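Local coordinates for putative glycosyl hydrolase (Bacteroides thetaiotaomicron VPI-5482, PDB 3K11), which is a putative glycosyl hydrolase of family 88, probably with hydrolase activity on a substrate not yet established, at residues A[356-359]-A[360-364]; A[31-34]-A[35-38]. All blocks are in the same frame, centred on the assembly; numbering follows the deposited sequence.

Contact 1: residues A[356-359]-A[360-364]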
ATOM      1  N   LEU A 356      -5.960   1.384 -21.398  1.00 22.56           N
ATOM      2  CA  LEU A 356      -5.096   2.318 -20.675  1.00 22.73           C
ATOM      3  C   LEU A 356      -3.682   1.778 -20.680  1.00 22.58           C
ATOM      4  O   LEU A 356      -2.692   2.523 -20.855  1.00 22.66           O
ATOM      5  CB  LEU A 356      -5.569   2.486 -19.234  1.00 21.57           C
ATOM      6  CG  LEU A 356      -4.655   3.323 -18.345  1.00 25.08           C
ATOM      7  CD1 LEU A 356      -4.470   4.766 -18.896  1.00 21.14           C
ATOM      8  CD2 LEU A 356      -5.103   3.325 -16.880  1.00 20.72           C
ATOM      9  N   GLY A 357      -3.543   0.481 -20.426  1.00 24.73           N
ATOM     10  CA  GLY A 357      -2.208  -0.120 -20.482  1.00 24.25           C
ATOM     11  C   GLY A 357      -1.536   0.041 -21.827  1.00 23.08           C
ATOM     12  O   GLY A 357      -0.314   0.249 -21.882  1.00 24.94           O
ATOM     13  N   TRP A 358      -2.305  -0.080 -22.920  1.00 24.56           N
ATOM     14  CA  TRP A 358      -1.776   0.162 -24.255  1.00 24.42           C
ATOM     15  C   TRP A 358      -1.336   1.627 -24.431  1.00 21.59           C
ATOM     16  O   TRP A 358      -0.269   1.885 -24.968  1.00 24.37           O
ATOM     17  CB  TRP A 358      -2.741  -0.273 -25.400  1.00 25.54           C
ATOM     18  CG  TRP A 358      -2.037   0.013 -26.725  1.00 22.80           C
ATOM     19  CD1 TRP A 358      -2.216   1.091 -27.487  1.00 24.09           C
ATOM     20  CD2 TRP A 358      -0.896  -0.666 -27.253  1.00 26.34           C
ATOM     21  NE1 TRP A 358      -1.343   1.094 -28.529  1.00 25.39           N
ATOM     22  CE2 TRP A 358      -0.486   0.047 -28.392  1.00 23.48           C
ATOM     23  CE3 TRP A 358      -0.172  -1.792 -26.865  1.00 25.89           C
ATOM     24  CZ2 TRP A 358       0.561  -0.370 -29.210  1.00 23.53           C
ATOM     25  CZ3 TRP A 358       0.901  -2.192 -27.650  1.00 27.02           C
ATOM     26  CH2 TRP A 358       1.278  -1.468 -28.793  1.00 24.37           C
ATOM     27  N   HIS A 359      -2.148   2.581 -23.988  1.00 23.42           N
ATOM     28  CA  HIS A 359      -1.741   3.990 -24.057  1.00 24.60           C
ATOM     29  C   HIS A 359      -0.395   4.190 -23.363  1.00 25.01           C
ATOM     30  O   HIS A 359       0.492   4.900 -23.875  1.00 25.17           O
ATOM     31  CB  HIS A 359      -2.780   4.900 -23.406  1.00 24.33           C
ATOM     32  CG  HIS A 359      -3.968   5.194 -24.270  1.00 27.06           C
ATOM     33  ND1 HIS A 359      -3.865   5.797 -25.508  1.00 34.13           N
ATOM     34  CD2 HIS A 359      -5.289   4.978 -24.066  1.00 27.23           C
ATOM     35  CE1 HIS A 359      -5.077   5.935 -26.025  1.00 32.25           C
ATOM     36  NE2 HIS A 359      -5.961   5.466 -25.160  1.00 26.03           N
ATOM     37  N   ALA A 360      -0.241   3.535 -22.212  1.00 23.66           N
ATOM     38  CA  ALA A 360       0.969   3.622 -21.405  1.00 22.46           C
ATOM     39  C   ALA A 360       2.165   3.086 -22.223  1.00 23.72           C
ATOM     40  O   ALA A 360       3.163   3.756 -22.434  1.00 23.27           O
ATOM     41  CB  ALA A 360       0.814   2.814 -20.117  1.00 22.52           C
ATOM     42  N   VAL A 361       2.012   1.885 -22.728  1.00 25.26           N
ATOM     43  CA  VAL A 361       3.065   1.236 -23.490  1.00 24.09           C
ATOM     44  C   VAL A 361       3.425   1.995 -24.792  1.00 24.92           C
ATOM     45  O   VAL A 361       4.616   2.163 -25.135  1.00 24.34           O
ATOM     46  CB  VAL A 361       2.615  -0.239 -23.800  1.00 30.36           C
ATOM     47  CG1 VAL A 361       3.423  -0.871 -24.832  1.00 29.83           C
ATOM     48  CG2 VAL A 361       2.649  -1.056 -22.476  1.00 28.49           C
ATOM     49  N   ALA A 362       2.416   2.433 -25.535  1.00 23.27           N
ATOM     50  CA  ALA A 362       2.663   3.125 -26.781  1.00 26.00           C
ATOM     51  C   ALA A 362       3.491   4.400 -26.532  1.00 25.88           C
ATOM     52  O   ALA A 362       4.285   4.792 -27.360  1.00 26.08           O
ATOM     53  CB  ALA A 362       1.340   3.427 -27.505  1.00 23.13           C
ATOM     54  N   GLY A 363       3.297   5.030 -25.394  1.00 25.83           N
ATOM     55  CA  GLY A 363       4.106   6.187 -24.989  1.00 27.49           C
ATOM     56  C   GLY A 363       5.576   5.904 -24.752  1.00 27.13           C
ATOM     57  O   GLY A 363       6.371   6.834 -24.647  1.00 27.25           O
ATOM     58  N   LYS A 364       5.955   4.638 -24.697  1.00 25.05           N
ATOM     59  CA  LYS A 364       7.353   4.240 -24.496  1.00 23.51           C
ATOM     60  C   LYS A 364       7.988   3.714 -25.781  1.00 25.44           C
ATOM     61  O   LYS A 364       9.128   3.274 -25.773  1.00 26.27           O
ATOM     62  CB  LYS A 364       7.435   3.200 -23.401  1.00 24.07           C
ATOM     63  CG  LYS A 364       7.039   3.743 -22.040  1.00 26.55           C
ATOM     64  CD  LYS A 364       8.121   4.625 -21.471  1.00 30.67           C
ATOM     65  CE  LYS A 364       7.599   5.356 -20.242  1.00 40.04           C
ATOM     66  NZ  LYS A 364       8.654   6.241 -19.676  1.00 39.28           N
TER
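The indole of W358 carries the methyl of A362 on one face: CB stands 3.5 Å above the ring plane, displaced toward the rim, and comes to 3.7 Å from NE1. V32 of helix 29-45 covers the opposite face, so NE1 is sandwiched between two methyls. V361 meets the same ring obliquely, its CG1 lying 4.0 Å from W358 CZ3, and the two side chains cross at about a right angle. With W358 CG trans to the backbone N (chi1 -179°), the indole is carried along the helix toward its C-terminal end, where residues three and four places on can touch it. This is i to i+3 and i+4 packing in the last turns of helix 347-362. A362 suits its place because a single methyl can approach the indole closely, while the branched V361 reaches both the ring and the backbone, its CG2 standing 3.3 Å from G357 O. I36 and, from helix 400-416, V403, A406 and M410 also touch the ring. Four successive i+4 bonds hold the backbone, the straightest running from A362 N to W358 O (2.8 Å, 170° at the hydrogen); the last, G363 N to H359 O, is longer at 3.2 Å and more bent at 151°. H359 turns its imidazole back along the chain, and NE2 bonds to the carbonyl of G25. Dispersion and burial of apolar surface therefore bind the indole to its own helix, whereas the N-H groups of 360-363 are bonded to carbonyls one turn back and H359 ties this helix to the N-terminal loop.

Contact 2: residues A[31-34]-A[35-38]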
ATOM      1  N   GLN A  31      -4.003   3.452 -35.380  0.60 28.10           N
ATOM      2  CA  GLN A  31      -2.912   4.008 -34.591  0.60 27.57           C
ATOM      3  C   GLN A  31      -2.082   2.865 -33.968  0.60 26.27           C
ATOM      4  O   GLN A  31      -0.850   2.877 -34.077  0.60 24.62           O
ATOM      5  CB  GLN A  31      -3.406   5.002 -33.526  0.60 29.00           C
ATOM      6  CG  GLN A  31      -2.268   5.744 -32.787  0.60 31.95           C
ATOM      7  CD  GLN A  31      -1.221   6.355 -33.713  0.60 32.69           C
ATOM      8  OE1 GLN A  31      -1.522   7.172 -34.599  0.60 41.08           O
ATOM      9  NE2 GLN A  31       0.023   5.935 -33.530  0.60 29.00           N
ATOM     10  N   VAL A  32      -2.741   1.848 -33.400  1.00 23.55           N
ATOM     11  CA  VAL A  32      -2.004   0.747 -32.797  1.00 23.18           C
ATOM     12  C   VAL A  32      -1.116   0.126 -33.864  1.00 23.19           C
ATOM     13  O   VAL A  32       0.068  -0.125 -33.634  1.00 23.13           O
ATOM     14  CB  VAL A  32      -2.922  -0.343 -32.171  1.00 24.40           C
ATOM     15  CG1 VAL A  32      -2.051  -1.487 -31.604  1.00 23.76           C
ATOM     16  CG2 VAL A  32      -3.823   0.249 -31.064  1.00 20.95           C
ATOM     17  N   LYS A  33      -1.658  -0.066 -35.063  1.00 23.06           N
ATOM     18  CA  LYS A  33      -0.849  -0.692 -36.116  1.00 22.39           C
ATOM     19  C   LYS A  33       0.357   0.173 -36.505  1.00 26.18           C
ATOM     20  O   LYS A  33       1.450  -0.344 -36.775  1.00 25.64           O
ATOM     21  CB  LYS A  33      -1.735  -1.008 -37.327  1.00 24.69           C
ATOM     22  CG  LYS A  33      -1.057  -1.629 -38.531  1.00 29.00           C
ATOM     23  CD  LYS A  33      -0.557  -3.014 -38.301  1.00 27.78           C
ATOM     24  CE  LYS A  33      -0.411  -3.786 -39.609  1.00 33.23           C
ATOM     25  NZ  LYS A  33       0.592  -3.168 -40.493  1.00 26.24           N
ATOM     26  N   LYS A  34       0.165   1.489 -36.557  1.00 27.60           N
ATOM     27  CA  LYS A  34       1.264   2.401 -36.854  1.00 29.46           C
ATOM     28  C   LYS A  34       2.411   2.235 -35.850  1.00 27.83           C
ATOM     29  O   LYS A  34       3.598   2.217 -36.211  1.00 24.78           O
ATOM     30  CB  LYS A  34       0.741   3.839 -36.825  1.00 30.96           C
ATOM     31  CG  LYS A  34       1.801   4.910 -37.053  1.00 37.35           C
ATOM     32  CD  LYS A  34       1.195   6.330 -36.960  1.00 39.48           C
ATOM     33  CE  LYS A  34       2.273   7.425 -37.187  1.00 45.99           C
ATOM     34  NZ  LYS A  34       3.372   7.372 -36.147  1.00 45.55           N
ATOM     35  N   ASP A  35       2.046   2.054 -34.588  1.00 25.05           N
ATOM     36  CA  ASP A  35       3.033   1.917 -33.537  1.00 26.58           C
ATOM     37  C   ASP A  35       3.757   0.579 -33.563  1.00 25.81           C
ATOM     38  O   ASP A  35       4.987   0.532 -33.489  1.00 27.23           O
ATOM     39  CB  ASP A  35       2.391   2.227 -32.192  1.00 24.58           C
ATOM     40  CG  ASP A  35       2.122   3.733 -32.007  1.00 34.12           C
ATOM     41  OD1 ASP A  35       2.709   4.579 -32.717  1.00 30.61           O
ATOM     42  OD2 ASP A  35       1.305   4.096 -31.150  1.00 30.20           O
ATOM     43  N   ILE A  36       3.029  -0.517 -33.723  1.00 25.28           N
ATOM     44  CA  ILE A  36       3.729  -1.816 -33.839  1.00 25.76           C
ATOM     45  C   ILE A  36       4.543  -1.880 -35.128  1.00 25.04           C
ATOM     46  O   ILE A  36       5.569  -2.513 -35.159  1.00 23.63           O
ATOM     47  CB  ILE A  36       2.827  -3.071 -33.586  1.00 24.38           C
ATOM     48  CG1 ILE A  36       1.688  -3.198 -34.613  1.00 24.60           C
ATOM     49  CG2 ILE A  36       2.321  -3.060 -32.160  1.00 23.12           C
ATOM     50  CD1 ILE A  36       0.959  -4.578 -34.627  1.00 22.93           C
ATOM     51  N   ASP A  37       4.098  -1.217 -36.186  1.00 24.67           N
ATOM     52  CA  ASP A  37       4.886  -1.161 -37.440  1.00 23.66           C
ATOM     53  C   ASP A  37       6.221  -0.437 -37.219  1.00 24.33           C
ATOM     54  O   ASP A  37       7.235  -0.825 -37.786  1.00 24.31           O
ATOM     55  CB  ASP A  37       4.094  -0.460 -38.530  1.00 24.45           C
ATOM     56  CG  ASP A  37       3.098  -1.377 -39.262  1.00 27.81           C
ATOM     57  OD1 ASP A  37       3.187  -2.615 -39.161  1.00 31.41           O
ATOM     58  OD2 ASP A  37       2.229  -0.785 -39.973  1.00 31.42           O
ATOM     59  N   ARG A  38       6.235   0.583 -36.358  1.00 26.64           N
ATOM     60  CA  ARG A  38       7.479   1.302 -36.022  1.00 24.75           C
ATOM     61  C   ARG A  38       8.449   0.399 -35.262  1.00 25.91           C
ATOM     62  O   ARG A  38       9.654   0.371 -35.550  1.00 24.00           O
ATOM     63  CB  ARG A  38       7.185   2.598 -35.270  1.00 25.06           C
ATOM     64  CG  ARG A  38       8.411   3.468 -35.096  1.00 31.47           C
ATOM     65  CD  ARG A  38       8.076   4.908 -34.720  1.00 29.53           C
ATOM     66  NE  ARG A  38       7.577   5.042 -33.353  1.00 26.84           N
ATOM     67  CZ  ARG A  38       6.290   5.095 -33.015  1.00 27.81           C
ATOM     68  NH1 ARG A  38       5.314   5.007 -33.917  1.00 30.42           N
ATOM     69  NH2 ARG A  38       5.967   5.211 -31.737  1.00 29.42           N
TER
HETATM   70  O   HOH W   1       2.398   7.172 -33.420  1.00 47.37           O
HETATM   71  O   HOH W   2       5.219   5.653 -36.779  1.00 33.79           O
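D35, I36, D37 and R38 each return their backbone N-H to the carbonyl four residues earlier, so 31-38 is about two turns of regular alpha-helix, within helix 29-45, one of the helices of what is, as in family 88 enzymes, probably an (alpha/alpha)6 barrel. The I36 N to V32 O bond is the straightest, 3.0 Å long with 171° at the hydrogen; R38 N to K34 O is more bent. V32 and I36 form the apolar side of the helix, packed against helices 347-362 and 400-416, and their branched side chains suit that buried seam. On another side K33 and D37 make an i to i+4 salt bridge. K33 NZ sits 2.9 Å from D37 OD2, on the syn lone pair, and has a weaker bond to OD1. The K33 chain leaves trans to the backbone N (chi1 178°), then bends at chi2 and again at chi4, which brings the ammonium forward to the two oxygens of D37, close to the carboxylate plane. The pair belongs to a larger charge network: D100 also binds K33 NZ, while R102 and Y103 bind D37 OD1. A methionine in place of K33 would probably leave D100 without this partner and D37 leaning on R102 and Y103 alone among the partners named. Q31, D35 and R38 line a third side. In one of its two conformers, Q31 NE2 makes a weak, doubtful bond to D35 OD2. The two cationic ends of K34 and R38 are bridged by a water that accepts from K34 NZ and R38 NH1. A second water accepts from K34 NZ and donates to D35 OD1, the oxygen that R38 NH1 meets at 2.9 Å on its anti side, 23° out of the carboxylate plane.

Contacts 1 and 2 lie on neighbouring helices that pack directly, their centres about 12 Å apart, although more than 300 residues separate them in sequence. The indole of W358 is the main meeting point: its NE1 is 3.6 Å from V32 CG2 and its CH2 is 3.9 Å from I36 CG2, so V32 lies over one face and I36 comes obliquely to the rim. Beside this, A362 CB comes 3.7 Å from D35 OD2. Just beyond contact 1, the chain at I365 and N366 offers its carbonyls to R38, adding a polar tie to the apolar one. Bound 1,2-ethanediol, probably from the crystallisation liquor, lies near both contacts, but neither has an assigned catalytic role.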